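Local structure of uncharacterized protein SP1917 (Streptococcus pneumoniae, 3C9P) at residues I74-K79 and I96-K101; K7-K12 and I88-M93; W40-E45 and G60-Q65; M11-V16 and A51-D56. The protein is of unknown function but belongs to an uncharacterised bacterial protein family (DUF2200) and folds as a compact, mainly helical single chain. All blocks are in the same frame, centred on the assembly; numbering follows the deposited sequence.

Contact 1: I74-K79 and I96-K101. With EDO (1,2-ethanediol), chain B.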
loop_
_atom_site.group_PDB
_atom_site.type_symbol
_atom_site.label_atom_id
_atom_site.label_comp_id
_atom_site.label_asym_id
_atom_site.label_seq_id
_atom_site.Cartn_x
_atom_site.Cartn_y
_atom_site.Cartn_z
ATOM N N ILE A 74 3.638 5.847 10.479
ATOM C CA ILE A 74 3.657 5.255 11.810
ATOM C C ILE A 74 2.249 5.354 12.460
ATOM O O ILE A 74 1.886 4.550 13.331
ATOM C CB ILE A 74 4.717 5.986 12.681
ATOM C CG1 ILE A 74 6.132 5.894 12.039
ATOM C CG2 ILE A 74 4.699 5.562 14.170
ATOM C CD1 ILE A 74 6.574 4.528 11.565
ATOM N N ALA A 75 1.469 6.343 12.038
ATOM C CA ALA A 75 0.092 6.504 12.535
ATOM C C ALA A 75 -0.925 5.544 11.898
ATOM O O ALA A 75 -2.075 5.481 12.365
ATOM C CB ALA A 75 -0.366 7.968 12.367
ATOM N N ILE A 76 -0.517 4.820 10.844
ATOM C CA ILE A 76 -1.357 3.774 10.245
ATOM C C ILE A 76 -1.344 2.542 11.170
ATOM O O ILE A 76 -0.520 1.604 11.026
ATOM C CB ILE A 76 -0.933 3.399 8.797
ATOM C CG1 ILE A 76 -0.826 4.654 7.917
ATOM C CG2 ILE A 76 -1.943 2.413 8.198
ATOM C CD1 ILE A 76 0.009 4.454 6.615
ATOM N N THR A 77 -2.249 2.565 12.143
ATOM C CA THR A 77 -2.317 1.508 13.164
ATOM C C THR A 77 -3.630 0.712 12.992
ATOM O O THR A 77 -4.476 1.073 12.167
ATOM C CB THR A 77 -2.239 2.099 14.587
ATOM O OG1 THR A 77 -3.315 3.036 14.758
ATOM C CG2 THR A 77 -0.902 2.818 14.810
ATOM N N GLY A 78 -3.795 -0.366 13.751
ATOM C CA GLY A 78 -5.035 -1.146 13.693
ATOM C C GLY A 78 -4.842 -2.470 12.985
ATOM O O GLY A 78 -3.713 -2.869 12.703
ATOM N N LYS A 79 -5.947 -3.125 12.666
ATOM C CA LYS A 79 -5.939 -4.493 12.169
ATOM C C LYS A 79 -6.130 -4.514 10.669
ATOM O O LYS A 79 -6.872 -3.705 10.118
ATOM C CB LYS A 79 -7.071 -5.308 12.801
ATOM C CG LYS A 79 -6.960 -5.564 14.297
ATOM C CD LYS A 79 -5.832 -6.496 14.612
ATOM C CE LYS A 79 -6.318 -7.883 14.982
ATOM N NZ LYS A 79 -5.287 -8.536 15.860
ATOM N N ILE A 96 4.098 -3.273 3.937
ATOM C CA ILE A 96 3.137 -3.900 3.025
ATOM C C ILE A 96 1.736 -3.828 3.639
ATOM O O ILE A 96 0.764 -3.491 2.954
ATOM C CB ILE A 96 3.540 -5.363 2.718
ATOM C CG1 ILE A 96 4.728 -5.370 1.733
ATOM C CG2 ILE A 96 2.332 -6.211 2.216
ATOM C CD1 ILE A 96 5.389 -6.784 1.451
ATOM N N ARG A 97 1.638 -4.146 4.927
ATOM C CA ARG A 97 0.346 -4.143 5.609
ATOM C C ARG A 97 -0.165 -2.726 5.810
ATOM O O ARG A 97 -1.368 -2.518 5.813
ATOM C CB ARG A 97 0.405 -4.900 6.935
ATOM C CG ARG A 97 0.601 -6.422 6.766
ATOM C CD ARG A 97 -0.610 -7.033 6.030
ATOM N NE ARG A 97 -0.532 -8.490 5.972
ATOM C CZ ARG A 97 -0.507 -9.207 4.851
ATOM N NH1 ARG A 97 -0.545 -8.622 3.671
ATOM N NH2 ARG A 97 -0.451 -10.527 4.920
ATOM N N ARG A 98 0.732 -1.751 5.949
ATOM C CA ARG A 98 0.273 -0.346 5.993
ATOM C C ARG A 98 -0.374 0.046 4.662
ATOM O O ARG A 98 -1.434 0.696 4.658
ATOM C CB ARG A 98 1.410 0.618 6.345
ATOM C CG ARG A 98 1.855 0.540 7.783
ATOM C CD ARG A 98 3.102 1.374 8.016
ATOM N NE ARG A 98 3.444 1.367 9.441
ATOM C CZ ARG A 98 4.669 1.369 9.949
ATOM N NH1 ARG A 98 5.742 1.352 9.166
ATOM N NH2 ARG A 98 4.819 1.384 11.263
ATOM N N LEU A 99 0.215 -0.370 3.541
ATOM C CA LEU A 99 -0.492 -0.154 2.247
ATOM C C LEU A 99 -1.864 -0.853 2.185
ATOM O O LEU A 99 -2.865 -0.271 1.714
ATOM C CB LEU A 99 0.368 -0.514 1.023
ATOM C CG LEU A 99 -0.327 -0.218 -0.325
ATOM C CD1 LEU A 99 -0.656 1.264 -0.478
ATOM C CD2 LEU A 99 0.511 -0.725 -1.506
ATOM N N ASP A 100 -1.925 -2.085 2.681
ATOM C CA ASP A 100 -3.205 -2.808 2.699
ATOM C C ASP A 100 -4.266 -2.037 3.467
ATOM O O ASP A 100 -5.443 -2.050 3.067
ATOM C CB ASP A 100 -3.086 -4.202 3.291
ATOM C CG ASP A 100 -2.327 -5.181 2.379
ATOM O OD1 ASP A 100 -2.467 -5.153 1.136
ATOM O OD2 ASP A 100 -1.593 -6.014 2.928
ATOM N N LYS A 101 -3.872 -1.413 4.586
ATOM C CA LYS A 101 -4.787 -0.599 5.392
ATOM C C LYS A 101 -5.279 0.616 4.597
ATOM O O LYS A 101 -6.479 0.921 4.612
ATOM C CB LYS A 101 -4.111 -0.158 6.714
ATOM C CG LYS A 101 -5.019 0.559 7.710
ATOM C CD LYS A 101 -6.136 -0.347 8.192
ATOM C CE LYS A 101 -6.586 0.030 9.589
ATOM N NZ LYS A 101 -7.741 -0.855 9.950
HETATM C C1 EDO B . -0.841 -8.091 0.564
HETATM O O1 EDO B . -2.182 -8.576 0.616
HETATM C C2 EDO B . -0.587 -7.553 -0.832
HETATM O O2 EDO B . -1.844 -7.296 -1.459
HETATM O O HOH W 1 1.964 1.097 12.052
#
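The CA atoms of Ile76 and Arg98 come within 6.1 Å where the loop before strand 79-80 passes helix 91-107, with Ile76 at the centre of an inverse gamma turn. Ile76 supplies the main apolar surface on the loop side: its CG2 rests on Lys101 CG at 3.6 Å, the two side chains running past each other in opposite directions, and its CD1 faces Arg98 CB. The Arg98 chain is extended from CG to NE and lies alongside Ile74, whose CD1 is 3.6 Å from Arg98 NH2. At the guanidinium edge, in its plane, a water accepts from Arg98 NH2 at 3.0 Å and donates to Ile76 O at 2.7 Å; Arg98 NH1 has its salt bridge with Glu95. Lys101 turns at chi2 (63°), carrying CE to 3.5 Å from Thr77 O and NZ onward to Lys79 O. Lys101 NZ donates to Lys79 O at 3.0 Å, with a C=O...N angle of 146° and the donor tilted 23° from the carbonyl plane. Both polar links thus end on main-chain carbonyls, one directly and one through water, so the helix holds the loop by its backbone while the long aliphatic stems of Arg98 and Lys101 pack on Ile76.

Contact 2: K7-K12 and I88-M93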
loop_
_atom_site.group_PDB
_atom_site.type_symbol
_atom_site.label_atom_id
_atom_site.label_comp_id
_atom_site.label_asym_id
_atom_site.label_seq_id
_atom_site.Cartn_x
_atom_site.Cartn_y
_atom_site.Cartn_z
ATOM N N LYS A 7 6.505 -15.632 1.470
ATOM C CA LYS A 7 6.189 -16.030 0.090
ATOM C C LYS A 7 5.651 -14.834 -0.718
ATOM O O LYS A 7 5.926 -14.714 -1.911
ATOM C CB LYS A 7 5.202 -17.225 0.050
ATOM C CG LYS A 7 5.860 -18.522 0.574
ATOM C CD LYS A 7 4.962 -19.765 0.623
ATOM C CE LYS A 7 5.715 -20.871 1.413
ATOM N NZ LYS A 7 4.925 -22.119 1.710
ATOM N N LEU A 8 4.916 -13.945 -0.060
ATOM C CA LEU A 8 4.448 -12.712 -0.707
ATOM C C LEU A 8 5.575 -11.873 -1.342
ATOM O O LEU A 8 5.397 -11.278 -2.409
ATOM C CB LEU A 8 3.690 -11.846 0.307
ATOM C CG LEU A 8 3.086 -10.540 -0.184
ATOM C CD1 LEU A 8 2.062 -10.741 -1.336
ATOM C CD2 LEU A 8 2.421 -9.857 0.994
ATOM N N TYR A 9 6.714 -11.801 -0.672
ATOM C CA TYR A 9 7.798 -10.931 -1.125
ATOM C C TYR A 9 8.278 -11.293 -2.527
ATOM O O TYR A 9 8.801 -10.442 -3.233
ATOM C CB TYR A 9 8.981 -11.007 -0.174
ATOM C CG TYR A 9 8.709 -10.634 1.268
ATOM C CD1 TYR A 9 7.524 -9.967 1.652
ATOM C CD2 TYR A 9 9.662 -10.918 2.254
ATOM C CE1 TYR A 9 7.290 -9.633 2.958
ATOM C CE2 TYR A 9 9.443 -10.570 3.579
ATOM C CZ TYR A 9 8.244 -9.939 3.917
ATOM O OH TYR A 9 8.032 -9.589 5.221
ATOM N N ASN A 10 8.124 -12.559 -2.916
ATOM C CA ASN A 10 8.654 -13.025 -4.177
ATOM C C ASN A 10 7.604 -13.128 -5.261
ATOM O O ASN A 10 7.928 -13.507 -6.383
ATOM C CB ASN A 10 9.378 -14.357 -3.987
ATOM C CG ASN A 10 10.482 -14.252 -2.950
ATOM O OD1 ASN A 10 11.244 -13.279 -2.945
ATOM N ND2 ASN A 10 10.537 -15.224 -2.028
HETATM N N MSE A 11 6.351 -12.809 -4.928
HETATM C CA MSE A 11 5.295 -12.706 -5.951
HETATM C C MSE A 11 5.514 -11.449 -6.776
HETATM O O MSE A 11 6.013 -10.461 -6.268
HETATM C CB MSE A 11 3.915 -12.725 -5.313
HETATM C CG MSE A 11 3.696 -14.049 -4.553
HETATM SE SE MSE A 11 1.888 -14.072 -3.824
HETATM C CE MSE A 11 2.138 -15.464 -2.437
ATOM N N LYS A 12 5.185 -11.511 -8.066
ATOM C CA LYS A 12 5.431 -10.367 -8.950
ATOM C C LYS A 12 4.648 -9.124 -8.543
ATOM O O LYS A 12 3.445 -9.198 -8.287
ATOM C CB LYS A 12 5.160 -10.741 -10.409
ATOM C CG LYS A 12 6.061 -11.873 -10.927
ATOM C CD LYS A 12 7.523 -11.502 -10.927
ATOM C CE LYS A 12 8.432 -12.634 -11.535
ATOM N NZ LYS A 12 7.722 -13.647 -12.361
ATOM N N ILE A 88 3.628 -5.856 13.981
ATOM C CA ILE A 88 4.312 -6.709 12.999
ATOM C C ILE A 88 5.833 -6.555 13.117
ATOM O O ILE A 88 6.375 -5.467 12.904
ATOM C CB ILE A 88 3.845 -6.439 11.535
ATOM C CG1 ILE A 88 2.338 -6.718 11.386
ATOM C CG2 ILE A 88 4.671 -7.297 10.533
ATOM C CD1 ILE A 88 1.757 -6.232 10.054
ATOM N N ASP A 89 6.509 -7.658 13.411
ATOM C CA ASP A 89 7.953 -7.633 13.656
ATOM C C ASP A 89 8.801 -7.423 12.408
ATOM O O ASP A 89 9.777 -6.659 12.427
ATOM C CB ASP A 89 8.382 -8.919 14.346
ATOM C CG ASP A 89 8.241 -8.851 15.848
ATOM O OD1 ASP A 89 8.121 -7.723 16.416
ATOM O OD2 ASP A 89 8.249 -9.944 16.472
ATOM N N ASP A 90 8.415 -8.111 11.337
ATOM C CA ASP A 90 9.088 -8.028 10.056
ATOM C C ASP A 90 8.798 -6.646 9.453
ATOM O O ASP A 90 7.634 -6.344 9.136
ATOM C CB ASP A 90 8.521 -9.132 9.165
ATOM C CG ASP A 90 9.239 -9.251 7.839
ATOM O OD1 ASP A 90 9.875 -8.268 7.399
ATOM O OD2 ASP A 90 9.135 -10.346 7.231
ATOM N N PRO A 91 9.846 -5.806 9.299
ATOM C CA PRO A 91 9.662 -4.435 8.850
ATOM C C PRO A 91 9.141 -4.319 7.432
ATOM O O PRO A 91 8.442 -3.351 7.107
ATOM C CB PRO A 91 11.078 -3.819 8.944
ATOM C CG PRO A 91 12.003 -4.969 9.022
ATOM C CD PRO A 91 11.253 -6.111 9.612
ATOM N N LEU A 92 9.487 -5.285 6.585
ATOM C CA LEU A 92 9.006 -5.256 5.207
ATOM C C LEU A 92 7.517 -5.576 5.183
ATOM O O LEU A 92 6.752 -4.857 4.550
ATOM C CB LEU A 92 9.784 -6.220 4.308
ATOM C CG LEU A 92 9.366 -6.263 2.826
ATOM C CD1 LEU A 92 9.498 -4.889 2.165
ATOM C CD2 LEU A 92 10.243 -7.284 2.076
HETATM N N MSE A 93 7.111 -6.650 5.864
HETATM C CA MSE A 93 5.692 -6.977 5.965
HETATM C C MSE A 93 4.907 -5.795 6.592
HETATM O O MSE A 93 3.751 -5.552 6.251
HETATM C CB MSE A 93 5.484 -8.246 6.784
HETATM C CG MSE A 93 4.034 -8.802 6.771
HETATM SE SE MSE A 93 3.412 -9.204 4.930
HETATM C CE MSE A 93 4.243 -10.957 4.732
#
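Tyr9 reaches across to Asp90 and Leu92 with edge and face of one ring. Its hydroxyl donates a hydrogen bond to Asp90 OD2, which lies in the plane of the ring at its edge; the modelled OH to OD2 distance of 2.4 Å is unusually short, and its exact value is doubtful. The carboxylate stands almost perpendicular to the ring, the planes being 89° apart. Over one face, Leu92 CD2 sits 3.5 Å from the Tyr9 ring centroid and only 4° off the normal, a well-centred CH-pi contact. Met93, a selenomethionine, adds its bent chain: CE lies 3.8 Å from Tyr9 CE1, and SE lies 4.1 Å from Leu8 CD2, with those two side chains crossing at about a right angle. In the next shell, Asp90 is the N-cap of helix 91-107. Its CG is anti to the backbone N (chi1 -174°), which lets OD1 turn back to accept from Leu92 N at 3.1 Å, on the anti side and out of the carboxylate plane. Gln6 NE2 donates to OD2, so both carboxylate oxygens are engaged and the acceptor of Tyr9 is held in place. Further out, Arg64 touches Tyr9 and Leu92, Ile96 touches Leu8 and Tyr9, and backbone bonds join Tyr9 to Gly60 and Met11 to Tyr59, so the 7-12 segment lies against both helix 59-64 and the start of helix 91-107.

Contact 3: W40-E45 and G60-Q65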
loop_
_atom_site.group_PDB
_atom_site.type_symbol
_atom_site.label_atom_id
_atom_site.label_comp_id
_atom_site.label_asym_id
_atom_site.label_seq_id
_atom_site.Cartn_x
_atom_site.Cartn_y
_atom_site.Cartn_z
ATOM N N TRP A 40 2.112 8.261 -1.853
ATOM C CA TRP A 40 2.226 8.941 -0.563
ATOM C C TRP A 40 3.038 8.125 0.444
ATOM O O TRP A 40 3.981 8.628 1.054
ATOM C CB TRP A 40 0.825 9.244 -0.014
ATOM C CG TRP A 40 0.864 9.896 1.333
ATOM C CD1 TRP A 40 1.113 11.201 1.621
ATOM C CD2 TRP A 40 0.645 9.248 2.572
ATOM N NE1 TRP A 40 1.053 11.411 2.973
ATOM C CE2 TRP A 40 0.755 10.222 3.579
ATOM C CE3 TRP A 40 0.313 7.932 2.926
ATOM C CZ2 TRP A 40 0.591 9.925 4.921
ATOM C CZ3 TRP A 40 0.165 7.631 4.271
ATOM C CH2 TRP A 40 0.273 8.631 5.247
ATOM N N LEU A 41 2.698 6.851 0.576
ATOM C CA LEU A 41 3.352 5.970 1.539
ATOM C C LEU A 41 4.832 5.759 1.270
ATOM O O LEU A 41 5.663 5.844 2.190
ATOM C CB LEU A 41 2.657 4.591 1.571
ATOM C CG LEU A 41 3.361 3.533 2.407
ATOM C CD1 LEU A 41 3.319 3.915 3.921
ATOM C CD2 LEU A 41 2.709 2.171 2.191
ATOM N N THR A 42 5.154 5.474 0.012
ATOM C CA THR A 42 6.481 4.990 -0.346
ATOM C C THR A 42 7.441 6.076 -0.843
ATOM O O THR A 42 8.647 5.876 -0.821
ATOM C CB THR A 42 6.365 3.934 -1.455
ATOM O OG1 THR A 42 5.774 4.560 -2.585
ATOM C CG2 THR A 42 5.486 2.738 -1.004
ATOM N N GLY A 43 6.923 7.207 -1.311
ATOM C CA GLY A 43 7.770 8.227 -1.934
ATOM C C GLY A 43 7.984 8.032 -3.437
ATOM O O GLY A 43 8.544 8.900 -4.093
ATOM N N TYR A 44 7.559 6.893 -3.986
ATOM C CA TYR A 44 7.544 6.687 -5.448
ATOM C C TYR A 44 6.590 7.696 -6.081
ATOM O O TYR A 44 5.519 7.954 -5.515
ATOM C CB TYR A 44 6.975 5.314 -5.774
ATOM C CG TYR A 44 7.925 4.147 -5.646
ATOM C CD1 TYR A 44 9.085 4.064 -6.412
ATOM C CD2 TYR A 44 7.610 3.080 -4.803
ATOM C CE1 TYR A 44 9.945 2.934 -6.302
ATOM C CE2 TYR A 44 8.439 1.975 -4.690
ATOM C CZ TYR A 44 9.609 1.911 -5.434
ATOM O OH TYR A 44 10.392 0.775 -5.323
ATOM N N GLU A 45 6.976 8.249 -7.235
ATOM C CA GLU A 45 6.073 9.067 -8.064
ATOM C C GLU A 45 5.030 8.119 -8.642
ATOM O O GLU A 45 5.316 6.952 -8.831
ATOM C CB GLU A 45 6.823 9.759 -9.210
ATOM C CG GLU A 45 7.849 10.827 -8.782
ATOM C CD GLU A 45 7.284 11.889 -7.827
ATOM O OE1 GLU A 45 6.171 12.403 -8.072
ATOM O OE2 GLU A 45 7.957 12.209 -6.807
ATOM N N GLY A 60 8.055 -7.690 -2.991
ATOM C CA GLY A 60 8.993 -7.389 -1.908
ATOM C C GLY A 60 10.025 -6.356 -2.354
ATOM O O GLY A 60 10.348 -5.410 -1.621
ATOM N N ASP A 61 10.555 -6.543 -3.553
ATOM C CA ASP A 61 11.597 -5.644 -4.047
ATOM C C ASP A 61 11.081 -4.217 -4.329
ATOM O O ASP A 61 11.837 -3.248 -4.183
ATOM C CB ASP A 61 12.272 -6.242 -5.258
ATOM C CG ASP A 61 13.366 -7.255 -4.886
ATOM O OD1 ASP A 61 13.746 -7.384 -3.686
ATOM O OD2 ASP A 61 13.858 -7.919 -5.815
ATOM N N PHE A 62 9.810 -4.098 -4.712
ATOM C CA PHE A 62 9.131 -2.784 -4.802
ATOM C C PHE A 62 9.184 -2.015 -3.467
ATOM O O PHE A 62 9.612 -0.852 -3.416
ATOM C CB PHE A 62 7.680 -2.970 -5.268
ATOM C CG PHE A 62 6.899 -1.689 -5.360
ATOM C CD1 PHE A 62 6.975 -0.889 -6.494
ATOM C CD2 PHE A 62 6.097 -1.287 -4.313
ATOM C CE1 PHE A 62 6.229 0.303 -6.585
ATOM C CE2 PHE A 62 5.348 -0.085 -4.392
ATOM C CZ PHE A 62 5.423 0.691 -5.538
ATOM N N PHE A 63 8.754 -2.674 -2.395
ATOM C CA PHE A 63 8.859 -2.113 -1.045
ATOM C C PHE A 63 10.279 -1.925 -0.519
ATOM O O PHE A 63 10.541 -0.919 0.153
ATOM C CB PHE A 63 7.989 -2.904 -0.055
ATOM C CG PHE A 63 6.554 -2.576 -0.180
ATOM C CD1 PHE A 63 5.779 -3.177 -1.144
ATOM C CD2 PHE A 63 5.985 -1.589 0.622
ATOM C CE1 PHE A 63 4.396 -2.846 -1.290
ATOM C CE2 PHE A 63 4.620 -1.263 0.487
ATOM C CZ PHE A 63 3.840 -1.891 -0.477
ATOM N N ARG A 64 11.188 -2.855 -0.823
ATOM C CA ARG A 64 12.574 -2.722 -0.343
ATOM C C ARG A 64 13.228 -1.486 -0.929
ATOM O O ARG A 64 14.094 -0.892 -0.300
ATOM C CB ARG A 64 13.436 -3.948 -0.656
ATOM C CG ARG A 64 13.039 -5.206 0.090
ATOM C CD ARG A 64 13.958 -6.368 -0.324
ATOM N NE ARG A 64 13.549 -7.611 0.347
ATOM C CZ ARG A 64 12.917 -8.626 -0.239
ATOM N NH1 ARG A 64 12.641 -8.597 -1.540
ATOM N NH2 ARG A 64 12.576 -9.695 0.485
ATOM N N GLN A 65 12.816 -1.113 -2.126
ATOM C CA GLN A 65 13.452 0.002 -2.855
ATOM C C GLN A 65 12.680 1.327 -2.857
ATOM O O GLN A 65 13.036 2.283 -3.608
ATOM C CB GLN A 65 13.760 -0.452 -4.281
ATOM C CG GLN A 65 14.804 -1.583 -4.300
ATOM C CD GLN A 65 15.006 -2.163 -5.688
ATOM O OE1 GLN A 65 14.097 -2.765 -6.258
ATOM N NE2 GLN A 65 16.196 -1.981 -6.239
#
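Tyr44 and Phe62 form an offset aromatic stack that joins the segment just beyond helix 31-42 to the short helix 59-64. The ring centroids are 4.4 Å apart and the planes differ by 25°, with Tyr44 CE2 above one face of Phe62, displaced toward the rim. The closest carbons of the stack are Tyr44 CD2 and Phe62 CZ, at 3.3 Å. Because the side chains pass each other in opposite directions, the Tyr44 hydroxyl reaches the backbone of its stacking partner: OH donates to Phe62 O at 2.6 Å, in the carbonyl plane and on a lone pair, with a C=O...O angle of 131°. Gln65 N also approaches this carbonyl, as a weak bond. Alongside, Leu41 CD2 meets the edge of the Phe63 ring, 4.3 Å from Phe63 CE2. Tyr44 is positioned by the turn that precedes it: its N donates to Thr42 OG1 at 3.3 Å, while OG1 is also bonded to Thr38 O, and Gly43 leaves the helix with positive phi (88°). Phe13 stacks on the Phe62 face opposite Tyr44, placing Phe62 between two rings. The Thr42-Tyr44 bond defines an ST turn at the C-terminal end of helix 31-42, and the hydroxyl-to-carbonyl bond couples that end to the C-terminal end of helix 59-64 in this mainly helical fold.

Contact 4: M11-V16 and A51-D56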
loop_
_atom_site.group_PDB
_atom_site.type_symbol
_atom_site.label_atom_id
_atom_site.label_comp_id
_atom_site.label_asym_id
_atom_site.label_seq_id
_atom_site.Cartn_x
_atom_site.Cartn_y
_atom_site.Cartn_z
HETATM N N MSE A 11 6.351 -12.809 -4.928
HETATM C CA MSE A 11 5.295 -12.706 -5.951
HETATM C C MSE A 11 5.514 -11.449 -6.776
HETATM O O MSE A 11 6.013 -10.461 -6.268
HETATM C CB MSE A 11 3.915 -12.725 -5.313
HETATM C CG MSE A 11 3.696 -14.049 -4.553
HETATM SE SE MSE A 11 1.888 -14.072 -3.824
HETATM C CE MSE A 11 2.138 -15.464 -2.437
ATOM N N LYS A 12 5.185 -11.511 -8.066
ATOM C CA LYS A 12 5.431 -10.367 -8.950
ATOM C C LYS A 12 4.648 -9.124 -8.543
ATOM O O LYS A 12 3.445 -9.198 -8.287
ATOM C CB LYS A 12 5.160 -10.741 -10.409
ATOM C CG LYS A 12 6.061 -11.873 -10.927
ATOM C CD LYS A 12 7.523 -11.502 -10.927
ATOM C CE LYS A 12 8.432 -12.634 -11.535
ATOM N NZ LYS A 12 7.722 -13.647 -12.361
ATOM N N PHE A 13 5.339 -7.979 -8.488
ATOM C CA PHE A 13 4.685 -6.713 -8.169
ATOM C C PHE A 13 3.409 -6.481 -8.979
ATOM O O PHE A 13 2.365 -6.134 -8.426
ATOM C CB PHE A 13 5.632 -5.514 -8.382
ATOM C CG PHE A 13 4.929 -4.198 -8.290
ATOM C CD1 PHE A 13 4.559 -3.678 -7.045
ATOM C CD2 PHE A 13 4.560 -3.508 -9.453
ATOM C CE1 PHE A 13 3.865 -2.461 -6.959
ATOM C CE2 PHE A 13 3.854 -2.325 -9.373
ATOM C CZ PHE A 13 3.502 -1.791 -8.121
ATOM N N ALA A 14 3.483 -6.659 -10.290
ATOM C CA ALA A 14 2.406 -6.177 -11.138
ATOM C C ALA A 14 1.076 -6.885 -10.834
ATOM O O ALA A 14 0.070 -6.232 -10.607
ATOM C CB ALA A 14 2.790 -6.240 -12.633
ATOM N N ALA A 15 1.079 -8.214 -10.798
ATOM C CA ALA A 15 -0.106 -8.968 -10.419
ATOM C C ALA A 15 -0.636 -8.655 -9.033
ATOM O O ALA A 15 -1.848 -8.511 -8.839
ATOM C CB ALA A 15 0.167 -10.457 -10.525
ATOM N N VAL A 16 0.256 -8.586 -8.049
ATOM C CA VAL A 16 -0.180 -8.240 -6.685
ATOM C C VAL A 16 -0.837 -6.842 -6.635
ATOM O O VAL A 16 -1.904 -6.668 -6.021
ATOM C CB VAL A 16 0.983 -8.362 -5.643
ATOM C CG1 VAL A 16 0.481 -7.971 -4.222
ATOM C CG2 VAL A 16 1.530 -9.832 -5.627
ATOM N N ALA A 51 5.301 2.539 -14.002
ATOM C CA ALA A 51 6.419 1.966 -14.769
ATOM C C ALA A 51 6.719 0.534 -14.298
ATOM O O ALA A 51 7.036 -0.345 -15.116
ATOM C CB ALA A 51 7.675 2.869 -14.678
ATOM N N CYS A 52 6.568 0.291 -12.989
ATOM C CA CYS A 52 6.821 -1.031 -12.403
ATOM C C CYS A 52 5.868 -2.124 -12.896
ATOM O O CYS A 52 6.175 -3.312 -12.789
ATOM C CB CYS A 52 6.765 -0.980 -10.876
ATOM S SG CYS A 52 8.122 -0.046 -10.114
ATOM N N LEU A 53 4.712 -1.725 -13.421
ATOM C CA LEU A 53 3.789 -2.678 -14.017
ATOM C C LEU A 53 4.413 -3.356 -15.235
ATOM O O LEU A 53 4.006 -4.460 -15.603
ATOM C CB LEU A 53 2.478 -1.995 -14.430
ATOM C CG LEU A 53 1.626 -1.452 -13.282
ATOM C CD1 LEU A 53 0.410 -0.752 -13.864
ATOM C CD2 LEU A 53 1.254 -2.606 -12.319
ATOM N N ASP A 54 5.372 -2.695 -15.882
ATOM C CA ASP A 54 6.013 -3.283 -17.082
ATOM C C ASP A 54 7.384 -3.895 -16.759
ATOM O O ASP A 54 8.200 -4.152 -17.651
ATOM C CB ASP A 54 6.128 -2.233 -18.191
ATOM C CG ASP A 54 6.543 -2.841 -19.527
ATOM O OD1 ASP A 54 5.971 -3.871 -19.923
ATOM O OD2 ASP A 54 7.445 -2.286 -20.178
ATOM N N ARG A 55 7.630 -4.136 -15.474
ATOM C CA ARG A 55 8.861 -4.757 -15.011
ATOM C C ARG A 55 8.534 -6.061 -14.277
ATOM O O ARG A 55 7.390 -6.276 -13.846
ATOM C CB ARG A 55 9.642 -3.777 -14.121
ATOM C CG ARG A 55 10.227 -2.599 -14.917
ATOM C CD ARG A 55 11.050 -1.610 -14.073
ATOM N NE ARG A 55 12.482 -1.951 -13.985
ATOM C CZ ARG A 55 13.141 -2.199 -12.848
ATOM N NH1 ARG A 55 12.513 -2.144 -11.668
ATOM N NH2 ARG A 55 14.440 -2.497 -12.883
ATOM N N ASP A 56 9.530 -6.933 -14.161
ATOM C CA ASP A 56 9.275 -8.208 -13.479
ATOM C C ASP A 56 9.686 -8.177 -12.011
ATOM O O ASP A 56 9.779 -9.217 -11.338
ATOM C CB ASP A 56 9.874 -9.388 -14.240
ATOM C CG ASP A 56 9.032 -9.789 -15.432
ATOM O OD1 ASP A 56 7.846 -10.204 -15.242
ATOM O OD2 ASP A 56 9.561 -9.693 -16.560
HETATM O O HOH W 2 6.278 -7.051 -11.555
#
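With CG anti to the backbone N (chi1 170°), Phe13 extends its ring toward Cys52, while Cys52 SG stays beside its own backbone N (chi1 -68°) and rises above the ring face. The sulfur-aromatic contact is a distant one, SG lying 5.3 Å from the Phe13 centroid and 24° off the ring normal; the closer touch is Cys52 CB against Phe13 CE2 at 3.5 Å. Leu53 comes in at a slant to the Phe13 side chain, its CD2 3.9 Å from Phe13 CE2. These groups join the first turn of helix 13-26, for which Lys12 is the N-cap, to the type I beta turn from Cys52 to Arg55. Small Ala14 allows close backbone approach: its CA lies 4.7 Å from Leu53 CA, and Ala14 CB rests 3.7 Å from Leu53 O. A water completes the join, accepting from Ala14 N at 3.1 Å and donating to Arg55 O at 2.7 Å. The ring of Phe13 also meets that of Tyr17, and its side chain touches Tyr59.

Along the chain, contact 4 starts from the same stretch as contact 2, sharing Met11 and Lys12, and contact 3 is nested inside the long loop that contact 2 closes; contact 1 opens only after contacts 3 and 4 have closed. Contacts 1 and 2 share helix 91-107, with centres about 14 Å apart, and meet where Ile96 packs on Leu8 and Tyr9. Leu99 joins contact 1 to contact 3 through Leu41 and Phe63, and Phe62 joins contact 3 to contact 4 through Phe13. Contacts 1 and 4 lie on opposite sides of the chain's centre, about 21 Å between centres, and do not touch; the Leu99-Phe63 and Phe62-Phe13 packing links them indirectly, through contact 3.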